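Local structure of putative CRISPR-associated endoribonuclease-like protein Cas6 (Pyrococcus furiosus, 3UFC) at residues N126-L131 with V237-E242; P133-T138 with S200-S205; D150-D155 with I188-T193; F183-I188 with S205-R210. The protein probably binds CRISPR RNA and belongs to the Cas6 family of CRISPR-associated endoribonucleases, which serve adaptive immunity against mobile genetic elements. One frame throughout, in Å; residues are numbered along the deposited sequence.

Contact 1: residues N126-L131 with V237-E242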
loop_
_atom_site.group_PDB
_atom_site.type_symbol
_atom_site.label_atom_id
_atom_site.label_comp_id
_atom_site.label_asym_id
_atom_site.label_seq_id
_atom_site.Cartn_x
_atom_site.Cartn_y
_atom_site.Cartn_z
ATOM N N ASN A 126 -9.745 13.415 -9.422
ATOM C CA ASN A 126 -10.192 12.442 -8.428
ATOM C C ASN A 126 -9.793 12.882 -7.029
ATOM O O ASN A 126 -8.812 13.600 -6.849
ATOM C CB ASN A 126 -9.532 11.076 -8.667
ATOM C CG ASN A 126 -9.637 10.606 -10.105
ATOM O OD1 ASN A 126 -10.685 10.136 -10.543
ATOM N ND2 ASN A 126 -8.538 10.732 -10.849
ATOM N N ILE A 127 -10.563 12.459 -6.039
ATOM C CA ILE A 127 -10.212 12.744 -4.662
ATOM C C ILE A 127 -9.788 11.376 -4.136
ATOM O O ILE A 127 -10.571 10.424 -4.164
ATOM C CB ILE A 127 -11.396 13.257 -3.835
ATOM C CG1 ILE A 127 -11.856 14.621 -4.358
ATOM C CG2 ILE A 127 -10.972 13.408 -2.378
ATOM C CD1 ILE A 127 -13.018 15.188 -3.575
ATOM N N PHE A 128 -8.540 11.277 -3.691
ATOM C CA PHE A 128 -8.005 10.018 -3.174
ATOM C C PHE A 128 -7.767 10.094 -1.671
ATOM O O PHE A 128 -7.421 11.150 -1.136
ATOM C CB PHE A 128 -6.670 9.671 -3.860
ATOM C CG PHE A 128 -6.794 9.282 -5.313
ATOM C CD1 PHE A 128 -6.176 10.045 -6.303
ATOM C CD2 PHE A 128 -7.490 8.132 -5.690
ATOM C CE1 PHE A 128 -6.243 9.669 -7.646
ATOM C CE2 PHE A 128 -7.566 7.742 -7.029
ATOM C CZ PHE A 128 -6.940 8.510 -8.012
ATOM N N SER A 129 -7.949 8.967 -0.992
ATOM C CA SER A 129 -7.711 8.894 0.440
ATOM C C SER A 129 -6.852 7.654 0.680
ATOM O O SER A 129 -7.154 6.575 0.172
ATOM C CB SER A 129 -9.031 8.788 1.211
ATOM O OG SER A 129 -8.788 8.850 2.606
ATOM N N THR A 130 -5.785 7.812 1.459
ATOM C CA THR A 130 -4.861 6.715 1.724
ATOM C C THR A 130 -5.385 5.592 2.606
ATOM O O THR A 130 -6.063 5.839 3.605
ATOM C CB THR A 130 -3.552 7.235 2.374
ATOM O OG1 THR A 130 -3.865 8.040 3.518
ATOM C CG2 THR A 130 -2.756 8.068 1.384
ATOM N N LEU A 131 -5.065 4.358 2.213
ATOM C CA LEU A 131 -5.406 3.171 2.989
ATOM C C LEU A 131 -4.079 2.715 3.623
ATOM O O LEU A 131 -4.056 1.944 4.580
ATOM C CB LEU A 131 -5.996 2.079 2.087
ATOM C CG LEU A 131 -7.368 2.435 1.495
ATOM C CD1 LEU A 131 -7.892 1.267 0.673
ATOM C CD2 LEU A 131 -8.346 2.780 2.622
ATOM N N VAL A 237 -4.654 3.725 -2.114
ATOM C CA VAL A 237 -5.686 4.728 -1.907
ATOM C C VAL A 237 -7.057 4.222 -2.339
ATOM O O VAL A 237 -7.175 3.222 -3.043
ATOM C CB VAL A 237 -5.403 6.014 -2.724
ATOM C CG1 VAL A 237 -4.121 6.681 -2.252
ATOM C CG2 VAL A 237 -5.306 5.675 -4.197
ATOM N N LYS A 238 -8.086 4.933 -1.902
ATOM C CA LYS A 238 -9.460 4.625 -2.279
ATOM C C LYS A 238 -10.015 5.935 -2.826
ATOM O O LYS A 238 -9.452 7.001 -2.574
ATOM C CB LYS A 238 -10.285 4.205 -1.064
ATOM C CG LYS A 238 -10.499 5.311 -0.048
ATOM C CD LYS A 238 -11.385 4.821 1.086
ATOM C CE LYS A 238 -11.514 5.858 2.186
ATOM N NZ LYS A 238 -12.340 5.342 3.318
ATOM N N ILE A 239 -11.106 5.855 -3.575
ATOM C CA ILE A 239 -11.735 7.048 -4.124
ATOM C C ILE A 239 -12.874 7.491 -3.212
ATOM O O ILE A 239 -13.593 6.659 -2.664
ATOM C CB ILE A 239 -12.309 6.775 -5.533
ATOM C CG1 ILE A 239 -11.165 6.623 -6.534
ATOM C CG2 ILE A 239 -13.249 7.906 -5.957
ATOM C CD1 ILE A 239 -11.615 6.236 -7.915
ATOM N N ILE A 240 -13.017 8.797 -3.026
ATOM C CA ILE A 240 -14.107 9.330 -2.218
ATOM C C ILE A 240 -14.839 10.376 -3.051
ATOM O O ILE A 240 -14.216 11.164 -3.764
ATOM C CB ILE A 240 -13.613 9.956 -0.886
ATOM C CG1 ILE A 240 -12.537 10.995 -1.150
ATOM C CG2 ILE A 240 -13.079 8.869 0.038
ATOM C CD1 ILE A 240 -11.955 11.588 0.122
ATOM N N GLU A 241 -16.166 10.363 -2.979
ATOM C CA GLU A 241 -16.982 11.298 -3.745
ATOM C C GLU A 241 -16.758 12.752 -3.333
ATOM O O GLU A 241 -16.781 13.653 -4.175
ATOM C CB GLU A 241 -18.460 10.939 -3.598
ATOM C CG GLU A 241 -18.768 9.468 -3.845
ATOM C CD GLU A 241 -18.169 8.946 -5.140
ATOM O OE1 GLU A 241 -18.421 9.550 -6.204
ATOM O OE2 GLU A 241 -17.450 7.923 -5.093
ATOM N N GLU A 242 -16.542 12.977 -2.040
ATOM C CA GLU A 242 -16.310 14.324 -1.523
ATOM C C GLU A 242 -15.938 14.302 -0.042
ATOM O O GLU A 242 -16.787 14.063 0.819
ATOM C CB GLU A 242 -17.557 15.194 -1.717
ATOM C CG GLU A 242 -17.414 16.611 -1.175
ATOM C CD GLU A 242 -18.698 17.416 -1.283
ATOM O OE1 GLU A 242 -19.183 17.622 -2.417
ATOM O OE2 GLU A 242 -19.222 17.843 -0.232
HETATM O O HOH W 1 -13.283 11.508 -6.679
#
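Phe128 and Ser129 pair with Lys238 and Ile239 where strands 125-130 and 237-239 run antiparallel. Strand 237-239 is an outermost strand of the four-stranded antiparallel sheet in the C-terminal, ferredoxin-like half of the protein. Ser129 and Lys238 form the hydrogen-bonded pair. Ser129 N donates to Lys238 O at 2.9 Å. Lys238 N returns the bond to Ser129 O at 2.8 Å. Two residues further along, Ile240 N reaches Ile127 O at 3.2 Å. A water then takes over the pairing. It accepts from Ile127 N at 3.0 Å and donates to Ile240 O at 3.1 Å. Phe128 N and O face the other way and bond to Phe209 of strand 200-213. Thr130 OG1 also looks to that strand and is hydrogen-bonded to Met207 N. Val237 O accepts from Arg4 NH1. Phe128, Thr130, Val237 and Ile239 share one face of the sheet. Asn126 CB lies over one face of the Phe128 ring, and Lys238 O at its edge. Tyr222 of helix 215-224 and Phe226 pack here too. On the other face, the extended Lys238 chain runs past Ser129 CB and crosses Leu131, CD to CD2. Phe128 CG is anti to its carbonyl carbon (chi1 -70°), and the CD2-CE2 side of the ring is met obliquely: CD2 is 3.6 Å from Val237 CG2 and CE2 is 3.8 Å from Ile239 CG1.

Contact 2: residues P133-T138 with S200-S205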
loop_
_atom_site.group_PDB
_atom_site.type_symbol
_atom_site.label_atom_id
_atom_site.label_comp_id
_atom_site.label_asym_id
_atom_site.label_seq_id
_atom_site.Cartn_x
_atom_site.Cartn_y
_atom_site.Cartn_z
ATOM N N PRO A 133 0.132 4.623 4.010
ATOM C CA PRO A 133 0.930 5.836 3.776
ATOM C C PRO A 133 1.647 5.953 2.437
ATOM O O PRO A 133 2.207 4.987 1.935
ATOM C CB PRO A 133 1.923 5.842 4.948
ATOM C CG PRO A 133 1.248 5.015 6.002
ATOM C CD PRO A 133 0.631 3.896 5.190
ATOM N N ILE A 134 1.623 7.152 1.865
ATOM C CA ILE A 134 2.304 7.400 0.603
ATOM C C ILE A 134 3.750 7.808 0.897
ATOM O O ILE A 134 4.011 8.723 1.689
ATOM C CB ILE A 134 1.581 8.490 -0.214
ATOM C CG1 ILE A 134 0.313 7.893 -0.834
ATOM C CG2 ILE A 134 2.499 9.041 -1.310
ATOM C CD1 ILE A 134 -0.548 8.904 -1.582
ATOM N N VAL A 135 4.680 7.104 0.264
ATOM C CA VAL A 135 6.106 7.343 0.444
ATOM C C VAL A 135 6.719 7.952 -0.815
ATOM O O VAL A 135 6.563 7.423 -1.914
ATOM C CB VAL A 135 6.848 6.021 0.756
ATOM C CG1 VAL A 135 8.349 6.281 0.924
ATOM C CG2 VAL A 135 6.275 5.390 2.031
ATOM N N VAL A 136 7.398 9.081 -0.645
ATOM C CA VAL A 136 8.063 9.762 -1.749
ATOM C C VAL A 136 9.412 10.205 -1.208
ATOM O O VAL A 136 9.482 10.968 -0.242
ATOM C CB VAL A 136 7.279 11.006 -2.221
ATOM C CG1 VAL A 136 8.033 11.685 -3.362
ATOM C CG2 VAL A 136 5.869 10.602 -2.684
ATOM N N ARG A 137 10.483 9.731 -1.831
ATOM C CA ARG A 137 11.817 10.061 -1.352
ATOM C C ARG A 137 12.730 10.735 -2.364
ATOM O O ARG A 137 12.454 10.766 -3.564
ATOM C CB ARG A 137 12.495 8.790 -0.842
ATOM C CG ARG A 137 11.674 8.043 0.188
ATOM C CD ARG A 137 11.523 6.584 -0.188
ATOM N NE ARG A 137 12.717 5.792 0.082
ATOM C CZ ARG A 137 13.147 5.476 1.300
ATOM N NH1 ARG A 137 12.487 5.889 2.370
ATOM N NH2 ARG A 137 14.229 4.726 1.449
ATOM N N THR A 138 13.823 11.280 -1.845
ATOM C CA THR A 138 14.833 11.935 -2.654
ATOM C C THR A 138 16.170 11.583 -2.006
ATOM O O THR A 138 16.200 10.966 -0.942
ATOM C CB THR A 138 14.637 13.466 -2.682
ATOM O OG1 THR A 138 15.602 14.052 -3.563
ATOM C CG2 THR A 138 14.790 14.057 -1.298
ATOM N N SER A 200 14.511 -0.693 8.791
ATOM C CA SER A 200 14.634 0.756 8.670
ATOM C C SER A 200 13.305 1.501 8.738
ATOM O O SER A 200 12.261 0.987 8.324
ATOM C CB SER A 200 15.328 1.105 7.352
ATOM O OG SER A 200 16.544 0.390 7.216
ATOM N N TYR A 201 13.351 2.719 9.265
ATOM C CA TYR A 201 12.165 3.549 9.356
ATOM C C TYR A 201 11.813 4.058 7.968
ATOM O O TYR A 201 12.692 4.383 7.172
ATOM C CB TYR A 201 12.405 4.774 10.240
ATOM C CG TYR A 201 12.092 4.599 11.708
ATOM C CD1 TYR A 201 10.860 4.098 12.123
ATOM C CD2 TYR A 201 13.008 4.991 12.686
ATOM C CE1 TYR A 201 10.542 3.993 13.483
ATOM C CE2 TYR A 201 12.704 4.890 14.046
ATOM C CZ TYR A 201 11.467 4.389 14.435
ATOM O OH TYR A 201 11.155 4.290 15.773
ATOM N N ILE A 202 10.524 4.111 7.674
ATOM C CA ILE A 202 10.066 4.652 6.410
ATOM C C ILE A 202 9.004 5.655 6.821
ATOM O O ILE A 202 8.059 5.310 7.524
ATOM C CB ILE A 202 9.454 3.577 5.499
ATOM C CG1 ILE A 202 10.543 2.598 5.053
ATOM C CG2 ILE A 202 8.811 4.244 4.274
ATOM C CD1 ILE A 202 10.095 1.601 3.991
ATOM N N ARG A 203 9.193 6.906 6.428
ATOM C CA ARG A 203 8.250 7.958 6.767
ATOM C C ARG A 203 7.390 8.276 5.559
ATOM O O ARG A 203 7.892 8.408 4.443
ATOM C CB ARG A 203 8.997 9.211 7.232
ATOM C CG ARG A 203 9.604 9.074 8.622
ATOM C CD ARG A 203 10.597 10.192 8.892
ATOM N NE ARG A 203 11.951 9.661 9.002
ATOM C CZ ARG A 203 12.403 8.992 10.057
ATOM N NH1 ARG A 203 11.610 8.783 11.095
ATOM N NH2 ARG A 203 13.638 8.513 10.062
ATOM N N GLY A 204 6.088 8.383 5.790
ATOM C CA GLY A 204 5.169 8.671 4.705
ATOM C C GLY A 204 4.027 9.563 5.143
ATOM O O GLY A 204 4.016 10.095 6.260
ATOM N N SER A 205 3.042 9.710 4.268
ATOM C CA SER A 205 1.914 10.566 4.558
ATOM C C SER A 205 0.561 9.881 4.434
ATOM O O SER A 205 0.264 9.243 3.422
ATOM C CB SER A 205 1.929 11.768 3.610
ATOM O OG SER A 205 3.190 12.419 3.612
HETATM O O HOH W 2 4.755 11.376 1.715
HETATM O O HOH W 3 7.765 9.888 2.174
#
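Ile134 and Ser205 form a single antiparallel bridge of the hydrogen-bonded kind. Ile134 N donates to Ser205 O at 2.9 Å, nearly straight at 172°. Ser205 N donates to Ile134 O, also at 2.9 Å, with a more bent angle of 152°. Pro133 adds a CA-H...O contact to Ser205 O.

Two waters extend the polar contact. One probably donates to Ile134 O at 2.8 Å and also bonds to Ser205 OG at 2.7 Å. The other accepts from Val136 N at 3.0 Å and probably donates to Arg203 O at 2.7 Å. It spans the chains where they part.

The apolar contact is small. Val135 CG2 meets Ile202 CG2 at 3.6 Å, with the side chains crossing at about a right angle. Both Val135 methyls touch this one Ile202 branch, which is anti to the backbone N. The backbones come close at Gly204, whose CA is within 3.2 Å of Ile134 O.

The charged group lies to one side. The Arg137 guanidinium approaches Ile202 CG2 loosely. Its NH1 forms a salt bridge with Asp150, and NH2 bonds to His148.

The arrangement is an isolated beta bridge. It ties the connection leading into strand 136-142 of the two-stranded sheet to strand 200-213 of the four-stranded sheet.

Contact 3: residues D150-D155 with I188-T193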
loop_
_atom_site.group_PDB
_atom_site.type_symbol
_atom_site.label_atom_id
_atom_site.label_comp_id
_atom_site.label_asym_id
_atom_site.label_seq_id
_atom_site.Cartn_x
_atom_site.Cartn_y
_atom_site.Cartn_z
ATOM N N ASP A 150 12.884 10.965 3.174
ATOM C CA ASP A 150 11.439 10.884 2.979
ATOM C C ASP A 150 10.798 12.264 2.954
ATOM O O ASP A 150 11.009 13.084 3.853
ATOM C CB ASP A 150 10.820 10.023 4.084
ATOM C CG ASP A 150 11.345 8.602 4.061
ATOM O OD1 ASP A 150 11.193 7.876 5.066
ATOM O OD2 ASP A 150 11.913 8.208 3.023
ATOM N N LEU A 151 10.009 12.506 1.913
ATOM C CA LEU A 151 9.338 13.786 1.725
ATOM C C LEU A 151 7.852 13.730 2.062
ATOM O O LEU A 151 7.249 12.656 2.085
ATOM C CB LEU A 151 9.510 14.243 0.275
ATOM C CG LEU A 151 10.960 14.395 -0.204
ATOM C CD1 LEU A 151 10.987 14.570 -1.713
ATOM C CD2 LEU A 151 11.615 15.589 0.498
ATOM N N TYR A 152 7.280 14.907 2.315
ATOM C CA TYR A 152 5.866 15.067 2.642
ATOM C C TYR A 152 5.286 16.080 1.657
ATOM O O TYR A 152 6.030 16.843 1.043
ATOM C CB TYR A 152 5.709 15.594 4.065
ATOM C CG TYR A 152 6.413 14.761 5.107
ATOM C CD1 TYR A 152 5.885 13.543 5.528
ATOM C CD2 TYR A 152 7.612 15.191 5.675
ATOM C CE1 TYR A 152 6.528 12.776 6.495
ATOM C CE2 TYR A 152 8.268 14.430 6.640
ATOM C CZ TYR A 152 7.717 13.226 7.047
ATOM O OH TYR A 152 8.340 12.488 8.023
ATOM N N PRO A 153 3.950 16.115 1.507
ATOM C CA PRO A 153 3.296 17.045 0.584
ATOM C C PRO A 153 3.681 18.517 0.728
ATOM O O PRO A 153 3.574 19.276 -0.235
ATOM C CB PRO A 153 1.810 16.806 0.850
ATOM C CG PRO A 153 1.775 15.362 1.242
ATOM C CD PRO A 153 2.950 15.270 2.184
ATOM N N HIS A 154 4.127 18.930 1.912
ATOM C CA HIS A 154 4.509 20.329 2.096
ATOM C C HIS A 154 5.936 20.625 1.641
ATOM O O HIS A 154 6.366 21.777 1.653
ATOM C CB HIS A 154 4.327 20.771 3.558
ATOM C CG HIS A 154 5.122 19.975 4.546
ATOM N ND1 HIS A 154 4.595 18.904 5.235
ATOM C CD2 HIS A 154 6.398 20.110 4.977
ATOM C CE1 HIS A 154 5.512 18.414 6.051
ATOM N NE2 HIS A 154 6.616 19.127 5.914
ATOM N N ASP A 155 6.663 19.588 1.233
ATOM C CA ASP A 155 8.035 19.746 0.755
ATOM C C ASP A 155 8.041 20.191 -0.707
ATOM O O ASP A 155 7.298 19.654 -1.532
ATOM C CB ASP A 155 8.795 18.423 0.887
ATOM C CG ASP A 155 9.194 18.120 2.315
ATOM O OD1 ASP A 155 9.033 16.961 2.756
ATOM O OD2 ASP A 155 9.686 19.041 2.997
ATOM N N ILE A 188 -5.745 18.023 0.956
ATOM C CA ILE A 188 -6.989 18.309 1.652
ATOM C C ILE A 188 -6.802 18.005 3.139
ATOM O O ILE A 188 -7.163 18.814 3.991
ATOM C CB ILE A 188 -8.150 17.472 1.087
ATOM C CG1 ILE A 188 -8.404 17.868 -0.373
ATOM C CG2 ILE A 188 -9.402 17.681 1.926
ATOM C CD1 ILE A 188 -9.487 17.058 -1.049
ATOM N N LYS A 189 -6.229 16.842 3.442
ATOM C CA LYS A 189 -5.968 16.431 4.823
ATOM C C LYS A 189 -4.582 15.791 4.870
ATOM O O LYS A 189 -4.151 15.173 3.898
ATOM C CB LYS A 189 -7.011 15.416 5.299
ATOM C CG LYS A 189 -8.451 15.915 5.286
ATOM C CD LYS A 189 -9.406 14.815 5.742
ATOM C CE LYS A 189 -10.862 15.244 5.631
ATOM N NZ LYS A 189 -11.169 16.430 6.479
ATOM N N PHE A 190 -3.891 15.923 5.998
ATOM C CA PHE A 190 -2.552 15.363 6.117
ATOM C C PHE A 190 -2.084 15.070 7.538
ATOM O O PHE A 190 -2.360 15.826 8.468
ATOM C CB PHE A 190 -1.541 16.313 5.464
ATOM C CG PHE A 190 -0.107 16.015 5.818
ATOM C CD1 PHE A 190 0.567 14.958 5.221
ATOM C CD2 PHE A 190 0.555 16.776 6.777
ATOM C CE1 PHE A 190 1.879 14.661 5.573
ATOM C CE2 PHE A 190 1.866 16.489 7.138
ATOM C CZ PHE A 190 2.532 15.428 6.536
ATOM N N LYS A 191 -1.365 13.961 7.687
ATOM C CA LYS A 191 -0.781 13.565 8.963
ATOM C C LYS A 191 0.410 12.663 8.647
ATOM O O LYS A 191 0.278 11.674 7.917
ATOM C CB LYS A 191 -1.796 12.832 9.847
ATOM C CG LYS A 191 -2.220 11.471 9.341
ATOM C CD LYS A 191 -1.992 10.398 10.398
ATOM C CE LYS A 191 -2.888 10.584 11.614
ATOM N NZ LYS A 191 -2.597 11.838 12.357
ATOM N N PRO A 192 1.598 13.007 9.176
ATOM C CA PRO A 192 2.817 12.229 8.946
ATOM C C PRO A 192 2.792 10.904 9.687
ATOM O O PRO A 192 2.094 10.757 10.690
ATOM C CB PRO A 192 3.912 13.151 9.468
ATOM C CG PRO A 192 3.237 13.800 10.634
ATOM C CD PRO A 192 1.879 14.157 10.056
ATOM N N THR A 193 3.556 9.940 9.188
ATOM C CA THR A 193 3.616 8.637 9.824
ATOM C C THR A 193 5.039 8.106 9.758
ATOM O O THR A 193 5.828 8.511 8.903
ATOM C CB THR A 193 2.674 7.632 9.135
ATOM O OG1 THR A 193 2.549 6.464 9.954
ATOM C CG2 THR A 193 3.225 7.229 7.776
HETATM O O HOH W 4 6.698 11.103 10.080
#
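Phe190 packs against Tyr152, Pro153 and His154 in an apolar and aromatic surface contact. It joins the type I turn 152-155, after strand 145-151, to strand 183-197 at the edge of the four-stranded sheet. CG of Phe190 is anti to its backbone N (chi1 166°), which places the ring against Tyr152 and Pro153. Pro153 CD comes within 3.6 Å of Phe190 CE1. Tyr152 CD1 lies at the rim of the Phe190 ring, in its plane, 4.0 Å from CZ. The two side chains cross at about a right angle. His154 presents an edge to the Phe190 face in an offset edge-to-face pair, with centroids 5.8 Å apart and planes at 76°. Further along, Tyr152 CE1 rests on Pro192 CB at 4.0 Å. Polar bonds hold the turn itself. Asp155 N donates to Tyr152 O, and Tyr152 N donates to Asp155 OD1 at 2.7 Å. A water joins Tyr152 OH to Thr193 O, the second bond being weak. Ser205 of strand 200-213 also touches Pro153 and Phe190. The direct cross-contacts are mostly made by ring carbons, with His154 ND1 among them, so attraction here is probably mainly dispersion and aromatic. The turn is also braced by its own hydrogen bonds.

Contact 4: residues F183-I188 with S205-R210; sequences FRIELI and SLMVFR
Glu186 and Arg210 lie side by side and point the same way from neighbouring antiparallel strands of the hairpin 183-197/200-213. Their salt bridge runs from Arg210 NH1 to Glu186 OE2 at 2.9 Å. NH1 stands above the carboxylate, 85° out of its plane, and the two flat groups are turned 70° apart. Arg210 starts with CG anti to its backbone N and bends at chi3 (-72°), which brings NH1 over the carboxylate. Ile188 CD1 packs over one guanidinium face, 4.1 Å from NH1. On the opposite side of the sheet, Ile185 CG2 approaches the Phe209 ring obliquely, at 3.8 Å from CD2. Ile185 CD1 crosses Met207 at about a right angle near CE. Leu187 CD2 meets Met207 CB at 4.0 Å. Phe158 of helix 158-174 packs on Ile185. In the backbone, Glu186 and Arg210 exchange two bonds, N to O, both 2.9 Å. Ile188 N reaches Val208 O at 2.9 Å in a classic beta bulge, where Ile188 and Lys189 both face Val208. Glu186 OE2 also bonds to Tyr212 OH. Gripped by both, this oxygen is probably held as a carboxylate, and the charges of Glu186 and Arg210 should largely offset each other on this partly exposed face.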
loop_
_atom_site.group_PDB
_atom_site.type_symbol
_atom_site.label_atom_id
_atom_site.label_comp_id
_atom_site.label_asym_id
_atom_site.label_seq_id
_atom_site.Cartn_x
_atom_site.Cartn_y
_atom_site.Cartn_z
ATOM N N PHE A 183 0.474 15.756 -14.104
ATOM C CA PHE A 183 -0.560 15.806 -13.078
ATOM C C PHE A 183 -0.120 16.673 -11.913
ATOM O O PHE A 183 1.066 16.947 -11.742
ATOM C CB PHE A 183 -0.911 14.395 -12.576
ATOM C CG PHE A 183 0.135 13.768 -11.679
ATOM C CD1 PHE A 183 0.152 14.028 -10.314
ATOM C CD2 PHE A 183 1.073 12.883 -12.199
ATOM C CE1 PHE A 183 1.089 13.407 -9.472
ATOM C CE2 PHE A 183 2.015 12.257 -11.368
ATOM C CZ PHE A 183 2.018 12.521 -10.003
ATOM N N ARG A 184 -1.089 17.113 -11.121
ATOM C CA ARG A 184 -0.817 17.926 -9.946
ATOM C C ARG A 184 -1.764 17.447 -8.854
ATOM O O ARG A 184 -2.704 16.698 -9.123
ATOM C CB ARG A 184 -1.061 19.415 -10.239
ATOM C CG ARG A 184 -2.491 19.761 -10.636
ATOM C CD ARG A 184 -2.714 21.278 -10.679
ATOM N NE ARG A 184 -4.042 21.631 -11.187
ATOM C CZ ARG A 184 -4.435 21.446 -12.445
ATOM N NH1 ARG A 184 -3.606 20.914 -13.334
ATOM N NH2 ARG A 184 -5.662 21.790 -12.819
ATOM N N ILE A 185 -1.511 17.862 -7.622
ATOM C CA ILE A 185 -2.366 17.459 -6.515
ATOM C C ILE A 185 -2.575 18.621 -5.569
ATOM O O ILE A 185 -1.754 19.535 -5.503
ATOM C CB ILE A 185 -1.744 16.306 -5.685
ATOM C CG1 ILE A 185 -0.523 16.818 -4.913
ATOM C CG2 ILE A 185 -1.352 15.146 -6.596
ATOM C CD1 ILE A 185 -0.078 15.895 -3.800
ATOM N N GLU A 186 -3.683 18.592 -4.843
ATOM C CA GLU A 186 -3.938 19.627 -3.861
ATOM C C GLU A 186 -4.300 18.912 -2.569
ATOM O O GLU A 186 -5.242 18.118 -2.519
ATOM C CB GLU A 186 -5.050 20.582 -4.315
ATOM C CG GLU A 186 -6.449 20.022 -4.384
ATOM C CD GLU A 186 -7.463 21.088 -4.777
ATOM O OE1 GLU A 186 -7.549 22.117 -4.074
ATOM O OE2 GLU A 186 -8.173 20.902 -5.785
ATOM N N LEU A 187 -3.512 19.176 -1.533
ATOM C CA LEU A 187 -3.706 18.559 -0.230
ATOM C C LEU A 187 -5.001 18.992 0.438
ATOM O O LEU A 187 -5.314 20.178 0.488
ATOM C CB LEU A 187 -2.546 18.917 0.695
ATOM C CG LEU A 187 -1.657 17.806 1.247
ATOM C CD1 LEU A 187 -0.913 18.369 2.445
ATOM C CD2 LEU A 187 -2.476 16.592 1.662
ATOM N N ILE A 188 -5.745 18.023 0.956
ATOM C CA ILE A 188 -6.989 18.309 1.652
ATOM C C ILE A 188 -6.802 18.005 3.139
ATOM O O ILE A 188 -7.163 18.814 3.991
ATOM C CB ILE A 188 -8.150 17.472 1.087
ATOM C CG1 ILE A 188 -8.404 17.868 -0.373
ATOM C CG2 ILE A 188 -9.402 17.681 1.926
ATOM C CD1 ILE A 188 -9.487 17.058 -1.049
ATOM N N SER A 205 3.042 9.710 4.268
ATOM C CA SER A 205 1.914 10.566 4.558
ATOM C C SER A 205 0.561 9.881 4.434
ATOM O O SER A 205 0.264 9.243 3.422
ATOM C CB SER A 205 1.929 11.768 3.610
ATOM O OG SER A 205 3.190 12.419 3.612
ATOM N N LEU A 206 -0.246 9.991 5.484
ATOM C CA LEU A 206 -1.604 9.479 5.430
ATOM C C LEU A 206 -2.239 10.760 4.902
ATOM O O LEU A 206 -2.014 11.834 5.458
ATOM C CB LEU A 206 -2.114 9.129 6.832
ATOM C CG LEU A 206 -1.608 7.770 7.337
ATOM C CD1 LEU A 206 -2.075 7.519 8.770
ATOM C CD2 LEU A 206 -2.125 6.669 6.416
ATOM N N MET A 207 -2.995 10.680 3.820
ATOM C CA MET A 207 -3.539 11.911 3.274
ATOM C C MET A 207 -4.751 11.777 2.373
ATOM O O MET A 207 -5.044 10.711 1.835
ATOM C CB MET A 207 -2.425 12.637 2.498
ATOM C CG MET A 207 -1.781 11.779 1.387
ATOM S SD MET A 207 -0.205 12.410 0.659
ATOM C CE MET A 207 -0.817 13.554 -0.564
ATOM N N VAL A 208 -5.459 12.891 2.236
ATOM C CA VAL A 208 -6.607 12.981 1.354
ATOM C C VAL A 208 -6.164 14.095 0.417
ATOM O O VAL A 208 -5.736 15.159 0.871
ATOM C CB VAL A 208 -7.893 13.403 2.102
ATOM C CG1 VAL A 208 -9.017 13.645 1.099
ATOM C CG2 VAL A 208 -8.297 12.319 3.092
ATOM N N PHE A 209 -6.220 13.844 -0.882
ATOM C CA PHE A 209 -5.798 14.852 -1.838
ATOM C C PHE A 209 -6.596 14.773 -3.113
ATOM O O PHE A 209 -7.085 13.709 -3.488
ATOM C CB PHE A 209 -4.307 14.699 -2.177
ATOM C CG PHE A 209 -3.949 13.375 -2.815
ATOM C CD1 PHE A 209 -3.842 12.216 -2.045
ATOM C CD2 PHE A 209 -3.697 13.291 -4.181
ATOM C CE1 PHE A 209 -3.488 10.996 -2.629
ATOM C CE2 PHE A 209 -3.342 12.078 -4.773
ATOM C CZ PHE A 209 -3.238 10.927 -3.988
ATOM N N ARG A 210 -6.735 15.914 -3.778
ATOM C CA ARG A 210 -7.450 15.955 -5.042
ATOM C C ARG A 210 -6.373 15.869 -6.119
ATOM O O ARG A 210 -5.397 16.617 -6.094
ATOM C CB ARG A 210 -8.254 17.258 -5.173
ATOM C CG ARG A 210 -9.084 17.331 -6.449
ATOM C CD ARG A 210 -9.979 18.571 -6.519
ATOM N NE ARG A 210 -11.118 18.513 -5.605
ATOM C CZ ARG A 210 -11.161 19.106 -4.418
ATOM N NH1 ARG A 210 -10.125 19.812 -3.986
ATOM N NH2 ARG A 210 -12.244 18.998 -3.662
#

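All four contacts lie in the C-terminal half of the protein. Contacts 1 and 4 are the outer strand pairs of one four-stranded antiparallel sheet in the order 183-197, 200-213, 125-130, 237-239. Their centres are about 9 Å apart, and strands 125-130 and 200-213 are neighbours between them. Contacts 2 and 3 join the 136-142/145-151 hairpin and the chain flanking it to that sheet. Their centres are also about 9 Å apart, and a probable hydrogen bond from Arg203 N to Asp150 OD1 links them. Contacts 2 and 4 share Ser205, and contacts 3 and 4 share Ile188. Along the chain, contact 1 encloses the other three. The last strand, 237-239, thus completes a sheet begun at 125-130.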